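Local coordinates for protein putative hydrolase (Chloroflexus aurantiacus J-10-fl, PDB 3CMN) that is a putative hydrolase of the zincin-like metallopeptidase family, probably a zinc-dependent peptidase, crystallised here without a bound metal, at residues Y195-T200 with R338-P343; Q258-L263 with E344-M349; V65-P70 with H188-E193; E265-H270 with A322-V327. All coordinates share one frame; numbering follows the deposited sequence.

Contact 1 of 4, residues Y195-T200 with R338-P343; sequences YPWVRT and RVWERP
The indole N-H of Trp197 reaches the backbone oxygen of Trp340, NE1 to O 2.9 Å, in a fairly straight bond of 155°. The oxygen lies in the plane of the indole, whereas the donor stands well above the carbonyl plane. With CG between its own backbone N and carbonyl carbon (chi1 61°), the Trp197 ring swings across to the loop. One indole face then receives Arg342 and Pro343: Pro343 CD lies 3.9 Å from the centroid of the six-membered ring, and Pro343 CG comes within 3.3 Å of Trp197 CE3. Tyr195 and Trp340 form an offset stack, the phenol ring over the five-membered ring of the indole with centroids 4.1 Å apart and planes nearly parallel. The turn between helix 174-193 and helix 197-210 of this mainly helical protein of the zincin-like metallopeptidase family is thus joined to the loop after helix 333-336 by broad side chains whose flat faces lie on Pro343 and on each other. A leucine in place of Trp197 would probably leave the Trp340 carbonyl without this donor and strip Pro343 of its aromatic platform. Val198 CG2 also touches Trp340 CZ3 at 4.2 Å, and Tyr267 meets the Trp340 ring edge-to-face.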
# COMPACT_ATOMS: atom_id res chain seq x y z
N TYR A 195 -9.36 -8.91 7.33
CA TYR A 195 -10.07 -8.36 8.48
C TYR A 195 -11.05 -7.38 7.87
O TYR A 195 -10.68 -6.28 7.50
CB TYR A 195 -9.09 -7.65 9.40
CG TYR A 195 -7.81 -8.43 9.58
CD1 TYR A 195 -6.66 -8.07 8.88
CD2 TYR A 195 -7.77 -9.58 10.38
CE1 TYR A 195 -5.50 -8.85 8.95
CE2 TYR A 195 -6.62 -10.36 10.46
CZ TYR A 195 -5.48 -9.99 9.74
OH TYR A 195 -4.33 -10.76 9.80
N PRO A 196 -12.33 -7.77 7.75
CA PRO A 196 -13.38 -6.92 7.17
C PRO A 196 -13.51 -5.49 7.68
O PRO A 196 -13.88 -4.59 6.92
CB PRO A 196 -14.65 -7.74 7.41
CG PRO A 196 -14.14 -9.15 7.32
CD PRO A 196 -12.88 -9.07 8.16
N TRP A 197 -13.21 -5.26 8.96
CA TRP A 197 -13.33 -3.90 9.49
C TRP A 197 -12.30 -2.89 8.96
O TRP A 197 -12.54 -1.68 9.01
CB TRP A 197 -13.24 -3.91 11.01
CG TRP A 197 -11.95 -4.44 11.56
CD1 TRP A 197 -11.71 -5.70 12.02
CD2 TRP A 197 -10.74 -3.69 11.80
NE1 TRP A 197 -10.44 -5.79 12.54
CE2 TRP A 197 -9.82 -4.57 12.42
CE3 TRP A 197 -10.34 -2.37 11.56
CZ2 TRP A 197 -8.54 -4.18 12.80
CZ3 TRP A 197 -9.07 -1.98 11.93
CH2 TRP A 197 -8.18 -2.88 12.55
N VAL A 198 -11.17 -3.36 8.46
CA VAL A 198 -10.15 -2.42 8.02
C VAL A 198 -10.59 -1.38 7.00
O VAL A 198 -10.35 -0.19 7.21
CB VAL A 198 -8.88 -3.17 7.53
CG1 VAL A 198 -7.77 -2.17 7.19
CG2 VAL A 198 -8.38 -4.10 8.64
N ARG A 199 -11.21 -1.79 5.91
CA ARG A 199 -11.67 -0.83 4.91
C ARG A 199 -12.85 0.00 5.40
O ARG A 199 -12.96 1.18 5.07
CB ARG A 199 -12.01 -1.55 3.59
CG ARG A 199 -10.78 -1.70 2.68
CD ARG A 199 -11.02 -2.65 1.51
NE ARG A 199 -9.83 -2.75 0.66
CZ ARG A 199 -9.60 -3.73 -0.20
NH1 ARG A 199 -10.47 -4.71 -0.35
NH2 ARG A 199 -8.47 -3.74 -0.91
N THR A 200 -13.71 -0.60 6.21
CA THR A 200 -14.85 0.11 6.77
C THR A 200 -14.30 1.23 7.64
O THR A 200 -14.70 2.39 7.51
CB THR A 200 -15.72 -0.81 7.65
OG1 THR A 200 -16.15 -1.93 6.87
CG2 THR A 200 -16.94 -0.05 8.19
N ARG A 338 -3.38 -9.42 17.90
CA ARG A 338 -4.56 -8.82 18.51
C ARG A 338 -4.88 -7.45 17.92
O ARG A 338 -6.01 -6.95 18.03
CB ARG A 338 -4.35 -8.68 20.02
CG ARG A 338 -4.41 -9.99 20.75
CD ARG A 338 -4.21 -9.74 22.21
NE ARG A 338 -4.19 -10.97 22.98
CZ ARG A 338 -4.11 -11.00 24.31
NH1 ARG A 338 -4.04 -9.86 24.99
NH2 ARG A 338 -4.09 -12.16 24.95
N VAL A 339 -3.88 -6.83 17.30
CA VAL A 339 -4.08 -5.53 16.69
C VAL A 339 -5.13 -5.62 15.55
O VAL A 339 -5.71 -4.61 15.17
CB VAL A 339 -2.72 -4.97 16.15
CG1 VAL A 339 -2.32 -5.68 14.84
CG2 VAL A 339 -2.80 -3.48 15.99
N TRP A 340 -5.37 -6.83 15.04
CA TRP A 340 -6.31 -7.08 13.94
C TRP A 340 -7.74 -7.45 14.35
O TRP A 340 -8.57 -7.77 13.49
CB TRP A 340 -5.80 -8.22 13.03
CG TRP A 340 -4.53 -7.94 12.30
CD1 TRP A 340 -3.35 -8.63 12.41
CD2 TRP A 340 -4.28 -6.87 11.38
NE1 TRP A 340 -2.39 -8.06 11.61
CE2 TRP A 340 -2.93 -6.98 10.97
CE3 TRP A 340 -5.06 -5.83 10.85
CZ2 TRP A 340 -2.34 -6.08 10.06
CZ3 TRP A 340 -4.48 -4.94 9.95
CH2 TRP A 340 -3.13 -5.07 9.57
N GLU A 341 -8.03 -7.45 15.64
CA GLU A 341 -9.36 -7.81 16.11
C GLU A 341 -10.38 -6.70 15.94
O GLU A 341 -11.55 -6.98 15.72
CB GLU A 341 -9.32 -8.23 17.57
CG GLU A 341 -8.48 -9.47 17.81
CD GLU A 341 -8.32 -9.81 19.28
OE1 GLU A 341 -7.82 -8.96 20.04
OE2 GLU A 341 -8.70 -10.93 19.67
N ARG A 342 -9.92 -5.46 16.02
CA ARG A 342 -10.80 -4.30 15.92
C ARG A 342 -10.00 -3.00 15.80
O ARG A 342 -8.81 -2.96 16.15
CB ARG A 342 -11.70 -4.25 17.17
CG ARG A 342 -10.94 -4.00 18.49
CD ARG A 342 -11.84 -4.15 19.74
NE ARG A 342 -12.38 -5.51 19.88
CZ ARG A 342 -13.51 -5.94 19.33
NH1 ARG A 342 -14.26 -5.12 18.61
NH2 ARG A 342 -13.88 -7.21 19.47
N PRO A 343 -10.63 -1.91 15.33
CA PRO A 343 -9.93 -0.62 15.19
C PRO A 343 -9.35 -0.15 16.51
O PRO A 343 -8.28 0.47 16.55
CB PRO A 343 -11.02 0.32 14.67
CG PRO A 343 -11.90 -0.58 13.87
CD PRO A 343 -11.99 -1.83 14.75

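Contact 2 of 4, residues Q258-L263 with E344-M349; sequences QALMSL and ENLPSM
The flat peptide carbonyl of Pro347 is turned to helix 258-263, and its oxygen comes 3.3 Å from Ala259 CB; a methyl is small enough to let the backbone approach this closely, with the alpha carbons of Ala259 and Met349 only 5.1 Å apart. The pyrrolidine ring of Pro347, puckered rather than flat, meets the helix at one corner, where its CD lies 4.3 Å from Leu263 CD1. Val339 meets the same CD corner and Phe323 packs on CB. Leu346 carries the centre of the contact by dividing its branches: CD1 meets Leu260 CD1 at 3.9 Å, while CD2 presses on Leu263 CD2 at 3.2 Å, tighter than usual for two methyls and perhaps partly an error of the model. Both helical leucines hold CG anti to the backbone N (chi1 168° for Leu260 and 177° for Leu263), which points their branches out to meet the two methyls of Leu346. Met349, bent at chi2 and chi3, curls its thioether back so that SD settles 3.9 Å from Ala259 CA, a flexible chain fitted along a helix surface. The side-chain packing is apolar and the contact buried. Just here the loop enters helix 349-353: Ser348 is the N-cap, its hydroxyl holding a backbone N beyond and its own N bonded to Glu351, the reciprocal pattern expected of a capping box.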
# COMPACT_ATOMS: atom_id res chain seq x y z
N GLN A 258 -2.66 7.94 10.23
CA GLN A 258 -1.23 7.75 10.29
C GLN A 258 -0.85 6.48 11.03
O GLN A 258 -0.00 5.72 10.56
CB GLN A 258 -0.58 8.97 10.95
CG GLN A 258 -0.50 10.18 10.04
CD GLN A 258 -0.07 11.43 10.76
OE1 GLN A 258 0.75 11.38 11.68
NE2 GLN A 258 -0.61 12.58 10.34
N ALA A 259 -1.48 6.22 12.18
CA ALA A 259 -1.17 5.02 12.94
C ALA A 259 -1.59 3.75 12.19
O ALA A 259 -0.92 2.73 12.28
CB ALA A 259 -1.82 5.08 14.32
N LEU A 260 -2.69 3.80 11.46
CA LEU A 260 -3.16 2.64 10.69
C LEU A 260 -2.17 2.35 9.56
O LEU A 260 -1.72 1.23 9.38
CB LEU A 260 -4.56 2.90 10.11
CG LEU A 260 -5.09 1.91 9.06
CD1 LEU A 260 -5.38 0.55 9.71
CD2 LEU A 260 -6.37 2.47 8.41
N MET A 261 -1.83 3.38 8.79
CA MET A 261 -0.89 3.22 7.69
C MET A 261 0.44 2.66 8.21
O MET A 261 1.04 1.79 7.59
CB MET A 261 -0.69 4.57 6.98
CG MET A 261 -1.47 4.71 5.66
SD MET A 261 -3.23 4.28 5.71
CE MET A 261 -3.20 2.61 5.11
N SER A 262 0.88 3.15 9.36
CA SER A 262 2.12 2.69 9.97
C SER A 262 2.09 1.20 10.36
O SER A 262 3.02 0.45 10.06
CB SER A 262 2.44 3.52 11.20
OG SER A 262 3.64 3.08 11.79
N LEU A 263 1.02 0.78 11.02
CA LEU A 263 0.88 -0.61 11.42
C LEU A 263 0.80 -1.52 10.19
O LEU A 263 1.41 -2.60 10.14
CB LEU A 263 -0.38 -0.80 12.26
CG LEU A 263 -0.57 -2.27 12.62
CD1 LEU A 263 0.27 -2.57 13.84
CD2 LEU A 263 -2.02 -2.57 12.87
N GLU A 344 -10.07 -0.44 17.58
CA GLU A 344 -9.67 -0.05 18.93
C GLU A 344 -8.35 -0.66 19.37
O GLU A 344 -7.67 -0.10 20.24
CB GLU A 344 -10.76 -0.42 19.93
CG GLU A 344 -11.68 0.73 20.29
CD GLU A 344 -12.37 1.34 19.08
OE1 GLU A 344 -13.04 0.59 18.33
OE2 GLU A 344 -12.24 2.57 18.89
N ASN A 345 -8.00 -1.81 18.80
CA ASN A 345 -6.74 -2.48 19.17
C ASN A 345 -5.53 -1.98 18.40
O ASN A 345 -4.42 -2.47 18.61
CB ASN A 345 -6.88 -4.00 19.00
CG ASN A 345 -7.73 -4.63 20.08
OD1 ASN A 345 -8.20 -3.94 20.99
ND2 ASN A 345 -7.93 -5.94 20.00
N LEU A 346 -5.73 -1.01 17.51
CA LEU A 346 -4.62 -0.45 16.75
C LEU A 346 -3.92 0.49 17.71
O LEU A 346 -4.57 1.16 18.51
CB LEU A 346 -5.11 0.36 15.55
CG LEU A 346 -5.82 -0.32 14.38
CD1 LEU A 346 -6.37 0.75 13.47
CD2 LEU A 346 -4.85 -1.23 13.63
N PRO A 347 -2.59 0.55 17.64
CA PRO A 347 -1.88 1.46 18.55
C PRO A 347 -2.03 2.90 18.08
O PRO A 347 -2.36 3.15 16.92
CB PRO A 347 -0.44 0.98 18.45
CG PRO A 347 -0.34 0.58 17.02
CD PRO A 347 -1.64 -0.19 16.80
N SER A 348 -1.80 3.83 19.00
CA SER A 348 -1.85 5.24 18.64
C SER A 348 -0.44 5.49 18.10
O SER A 348 0.40 4.59 18.14
CB SER A 348 -2.07 6.09 19.89
OG SER A 348 -0.99 5.95 20.80
N MET A 349 -0.18 6.68 17.58
CA MET A 349 1.16 6.96 17.09
C MET A 349 2.11 6.86 18.28
O MET A 349 3.24 6.41 18.16
CB MET A 349 1.23 8.35 16.44
CG MET A 349 0.88 8.34 14.95
SD MET A 349 1.87 7.14 14.00
CE MET A 349 3.48 7.69 14.40

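Contact 3 of 4, residues V65-P70 with H188-E193; sequences VRLPEP and HAFEFE
Leu67 crosses the ring of Phe190 at about a right angle and lays one methyl on its face, CD2 standing 3.9 Å from the ring centroid and 14° off the normal. Two torsions set this up: CG is anti to the carbonyl carbon (chi1 -73°), and CD1 extends the chain away from CA, which leaves CD2 to fold over the aromatic ring. The ring itself is less relaxed, since chi1 of Phe190 at -92° lies well off a staggered position, consistent with the ring being drawn to the loop. At the rim, near the ring plane, the carbonyl oxygen of Val65 comes 3.3 Å from Phe190 CE2, an approach suited to the slightly positive edge of a phenyl group. Val65 adds CG2, 4.2 Å from Phe190 CD2. Ile59 and Ala60 of helix 41-63 also touch Phe190, which thus fills the angle between helix 41-63, the loop and its own helix. Farther along, Pro68 sets CD, next to its nitrogen and slightly polarised by it, 3.4 Å from the backbone oxygen of Glu193 at the end of the helix, with CG as near. Glu193 OE2 is paired with Arg199, outside both segments, but its OE1 lies 3.0 Å from Ala189 O, acceptor against acceptor. Such a neighbour would tend to raise the carboxylate's affinity for a proton, while the arginine would oppose it. With no polar bond between loop and helix, the attraction is probably mostly dispersive.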
# COMPACT_ATOMS: atom_id res chain seq x y z
N VAL A 65 -5.56 -16.65 9.02
CA VAL A 65 -6.81 -16.18 8.43
C VAL A 65 -6.70 -16.40 6.94
O VAL A 65 -5.61 -16.53 6.40
CB VAL A 65 -7.08 -14.68 8.67
CG1 VAL A 65 -7.52 -14.47 10.10
CG2 VAL A 65 -5.83 -13.88 8.36
N ARG A 66 -7.85 -16.44 6.28
CA ARG A 66 -7.87 -16.64 4.86
C ARG A 66 -8.52 -15.44 4.21
O ARG A 66 -9.09 -14.59 4.89
CB ARG A 66 -8.65 -17.92 4.52
CG ARG A 66 -7.94 -19.20 4.97
CD ARG A 66 -8.70 -20.42 4.54
NE ARG A 66 -9.88 -20.66 5.37
CZ ARG A 66 -9.86 -21.32 6.52
NH1 ARG A 66 -8.73 -21.83 6.99
NH2 ARG A 66 -10.98 -21.48 7.21
N LEU A 67 -8.41 -15.36 2.89
CA LEU A 67 -9.01 -14.28 2.16
C LEU A 67 -10.46 -14.63 1.89
O LEU A 67 -10.79 -15.79 1.65
CB LEU A 67 -8.31 -14.05 0.82
CG LEU A 67 -6.92 -13.43 0.81
CD1 LEU A 67 -6.51 -13.23 -0.64
CD2 LEU A 67 -6.93 -12.10 1.54
N PRO A 68 -11.34 -13.64 1.94
CA PRO A 68 -12.76 -13.90 1.68
C PRO A 68 -12.90 -14.43 0.26
O PRO A 68 -13.81 -15.20 -0.05
CB PRO A 68 -13.40 -12.52 1.83
CG PRO A 68 -12.51 -11.85 2.84
CD PRO A 68 -11.13 -12.25 2.38
N GLU A 69 -11.96 -14.02 -0.59
CA GLU A 69 -11.94 -14.41 -2.00
C GLU A 69 -10.50 -14.76 -2.42
O GLU A 69 -9.63 -13.88 -2.44
CB GLU A 69 -12.46 -13.24 -2.85
CG GLU A 69 -13.09 -13.61 -4.18
CD GLU A 69 -13.51 -12.38 -4.97
OE1 GLU A 69 -13.90 -11.37 -4.33
OE2 GLU A 69 -13.47 -12.42 -6.22
N PRO A 70 -10.23 -16.03 -2.74
CA PRO A 70 -8.87 -16.40 -3.15
C PRO A 70 -8.46 -15.60 -4.38
O PRO A 70 -9.29 -15.27 -5.21
CB PRO A 70 -8.99 -17.89 -3.45
CG PRO A 70 -10.11 -18.34 -2.56
CD PRO A 70 -11.11 -17.21 -2.69
N HIS A 188 -0.27 -7.30 1.90
CA HIS A 188 -1.19 -6.18 1.99
C HIS A 188 -2.63 -6.53 1.61
O HIS A 188 -3.57 -5.90 2.09
CB HIS A 188 -0.67 -5.02 1.15
CG HIS A 188 0.56 -4.40 1.72
ND1 HIS A 188 0.76 -3.03 1.76
CD2 HIS A 188 1.63 -4.95 2.34
CE1 HIS A 188 1.89 -2.78 2.40
NE2 HIS A 188 2.44 -3.93 2.76
N ALA A 189 -2.80 -7.54 0.76
CA ALA A 189 -4.14 -7.95 0.37
C ALA A 189 -4.81 -8.54 1.61
O ALA A 189 -6.01 -8.33 1.85
CB ALA A 189 -4.06 -8.98 -0.73
N PHE A 190 -4.03 -9.29 2.38
CA PHE A 190 -4.52 -9.90 3.61
C PHE A 190 -4.84 -8.80 4.63
O PHE A 190 -5.92 -8.77 5.20
CB PHE A 190 -3.46 -10.85 4.19
CG PHE A 190 -3.59 -12.29 3.73
CD1 PHE A 190 -3.22 -12.66 2.44
CD2 PHE A 190 -4.11 -13.26 4.58
CE1 PHE A 190 -3.36 -13.98 2.00
CE2 PHE A 190 -4.26 -14.59 4.16
CZ PHE A 190 -3.89 -14.95 2.86
N GLU A 191 -3.90 -7.89 4.84
CA GLU A 191 -4.07 -6.80 5.80
C GLU A 191 -5.30 -5.94 5.49
O GLU A 191 -5.97 -5.46 6.40
CB GLU A 191 -2.83 -5.91 5.84
CG GLU A 191 -1.54 -6.64 6.20
CD GLU A 191 -0.34 -5.71 6.23
OE1 GLU A 191 -0.17 -4.99 7.23
OE2 GLU A 191 0.42 -5.70 5.24
N PHE A 192 -5.59 -5.77 4.20
CA PHE A 192 -6.74 -4.97 3.79
C PHE A 192 -8.03 -5.74 3.63
O PHE A 192 -9.11 -5.14 3.69
CB PHE A 192 -6.46 -4.23 2.47
CG PHE A 192 -5.66 -2.98 2.63
CD1 PHE A 192 -4.28 -2.99 2.47
CD2 PHE A 192 -6.28 -1.78 2.96
CE1 PHE A 192 -3.53 -1.84 2.65
CE2 PHE A 192 -5.53 -0.61 3.14
CZ PHE A 192 -4.15 -0.65 2.98
N GLU A 193 -7.95 -7.05 3.43
CA GLU A 193 -9.15 -7.84 3.20
C GLU A 193 -9.43 -9.00 4.15
O GLU A 193 -10.57 -9.43 4.26
CB GLU A 193 -9.13 -8.35 1.75
CG GLU A 193 -8.93 -7.23 0.74
CD GLU A 193 -8.54 -7.74 -0.65
OE1 GLU A 193 -7.56 -8.50 -0.74
OE2 GLU A 193 -9.21 -7.36 -1.64

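Contact 4 of 4, residues E265-H270 with A322-V327; sequences EGYGNH and AFVNAV
Val324 lays its CG1 methyl over the face of the His270 imidazole, 3.9 Å from CG, and also touches the Tyr267 ring, with CD1 4.0 Å away. Its other branch, CG2, lies against the helix backbone, 3.9 Å from Tyr267 N and 4.0 Å from Gly266 C. A beta carbon at Gly266 would still only just touch this methyl. At the flank of the contact His270 stretches away from its helix, CG anti to the backbone N (chi1 -180°), and ND1 donates to Asn325 OD1, 3.0 Å and 154° at the hydrogen. The acceptor lies in the imidazole plane, whereas the donor is somewhat tilted from the plane of the amide carbonyl. A leucine in place of His270 would probably leave Asn325 OD1 without this donor and its amide freer to turn. The axes of the two segments come within 8.5 Å and cross at -58°, a steep angle that confines the touching to a few residues. Helix 248-279 here lies between helix 319-331 and helix 174-193, Tyr267 touching Glu191 of the latter, while Ile333 of helix 333-336 packs against both Tyr267 and His270.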
# COMPACT_ATOMS: atom_id res chain seq x y z
N GLU A 265 2.12 -1.11 7.32
CA GLU A 265 3.46 -1.25 6.75
C GLU A 265 4.37 -2.08 7.65
O GLU A 265 5.05 -2.99 7.19
CB GLU A 265 4.11 0.11 6.50
CG GLU A 265 3.46 0.93 5.39
CD GLU A 265 3.45 0.19 4.06
OE1 GLU A 265 4.54 -0.17 3.57
OE2 GLU A 265 2.34 -0.04 3.51
N GLY A 266 4.37 -1.74 8.94
CA GLY A 266 5.19 -2.45 9.90
C GLY A 266 4.80 -3.90 10.06
O GLY A 266 5.67 -4.78 10.11
N TYR A 267 3.51 -4.18 10.14
CA TYR A 267 3.07 -5.56 10.28
C TYR A 267 3.39 -6.29 8.98
O TYR A 267 3.77 -7.46 8.99
CB TYR A 267 1.57 -5.64 10.55
CG TYR A 267 1.21 -6.83 11.39
CD1 TYR A 267 1.02 -6.70 12.77
CD2 TYR A 267 1.09 -8.11 10.83
CE1 TYR A 267 0.72 -7.79 13.57
CE2 TYR A 267 0.79 -9.22 11.63
CZ TYR A 267 0.60 -9.05 13.01
OH TYR A 267 0.31 -10.12 13.83
N GLY A 268 3.21 -5.60 7.86
CA GLY A 268 3.48 -6.20 6.57
C GLY A 268 4.97 -6.48 6.41
O GLY A 268 5.34 -7.50 5.85
N ASN A 269 5.81 -5.57 6.92
CA ASN A 269 7.25 -5.76 6.82
C ASN A 269 7.71 -6.86 7.77
O ASN A 269 8.79 -7.43 7.59
CB ASN A 269 8.00 -4.45 7.13
CG ASN A 269 7.90 -3.43 5.99
OD1 ASN A 269 7.92 -3.79 4.81
ND2 ASN A 269 7.82 -2.15 6.35
N HIS A 270 6.90 -7.16 8.77
CA HIS A 270 7.24 -8.19 9.73
C HIS A 270 6.97 -9.56 9.12
O HIS A 270 7.74 -10.51 9.31
CB HIS A 270 6.43 -8.05 11.01
CG HIS A 270 6.75 -9.09 12.03
ND1 HIS A 270 7.86 -9.01 12.85
CD2 HIS A 270 6.16 -10.27 12.31
CE1 HIS A 270 7.92 -10.10 13.60
NE2 HIS A 270 6.91 -10.88 13.29
N ALA A 322 9.26 -1.45 14.18
CA ALA A 322 9.91 -1.68 15.46
C ALA A 322 8.84 -1.90 16.51
O ALA A 322 9.05 -2.61 17.50
CB ALA A 322 10.77 -0.48 15.84
N PHE A 323 7.67 -1.29 16.30
CA PHE A 323 6.56 -1.47 17.21
C PHE A 323 6.23 -2.96 17.20
O PHE A 323 6.24 -3.62 18.23
CB PHE A 323 5.33 -0.67 16.74
CG PHE A 323 4.04 -1.08 17.41
CD1 PHE A 323 3.64 -0.49 18.60
CD2 PHE A 323 3.27 -2.12 16.88
CE1 PHE A 323 2.49 -0.93 19.26
CE2 PHE A 323 2.13 -2.56 17.53
CZ PHE A 323 1.73 -1.97 18.72
N VAL A 324 5.97 -3.49 16.01
CA VAL A 324 5.62 -4.89 15.85
C VAL A 324 6.74 -5.85 16.24
O VAL A 324 6.47 -6.90 16.82
CB VAL A 324 5.20 -5.19 14.39
CG1 VAL A 324 4.78 -6.64 14.26
CG2 VAL A 324 4.06 -4.28 13.99
N ASN A 325 7.99 -5.50 15.93
CA ASN A 325 9.11 -6.37 16.28
C ASN A 325 9.23 -6.39 17.79
O ASN A 325 9.45 -7.44 18.39
CB ASN A 325 10.42 -5.86 15.66
CG ASN A 325 10.50 -6.13 14.17
OD1 ASN A 325 10.03 -7.17 13.68
ND2 ASN A 325 11.12 -5.21 13.43
N ALA A 326 9.07 -5.23 18.40
CA ALA A 326 9.13 -5.11 19.83
C ALA A 326 8.12 -6.06 20.48
O ALA A 326 8.52 -7.07 21.07
CB ALA A 326 8.84 -3.68 20.25
N VAL A 327 6.83 -5.77 20.34
CA VAL A 327 5.81 -6.62 20.95
C VAL A 327 5.93 -8.09 20.58
O VAL A 327 5.73 -8.96 21.42
CB VAL A 327 4.34 -6.11 20.64
CG1 VAL A 327 4.34 -4.61 20.47
CG2 VAL A 327 3.75 -6.82 19.43

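Helix 248-279 runs through contacts 2 and 4, whose centres are 11 Å apart, and Leu263 and Phe323 touch between them. Contact 1 adjoins contact 2 through Val339, whose CG2 lies 3.3 Å from Leu263 CD2, and through the probable bond from Asn345 ND2 to Arg338 O, 2.9 Å. The centres of contacts 3 and 1 lie about 12 Å apart, and the two are joined by the salt bridge between Glu193 and Arg199. Contact 3 holds His188, last histidine of an HExxH pattern that probably marks the metal site, here empty. Glu265 in contact 4 brings OE2 within 3.0 Å of His188 CE1, a placement compatible with a glutamate ligand from a later helix, as in gluzincins.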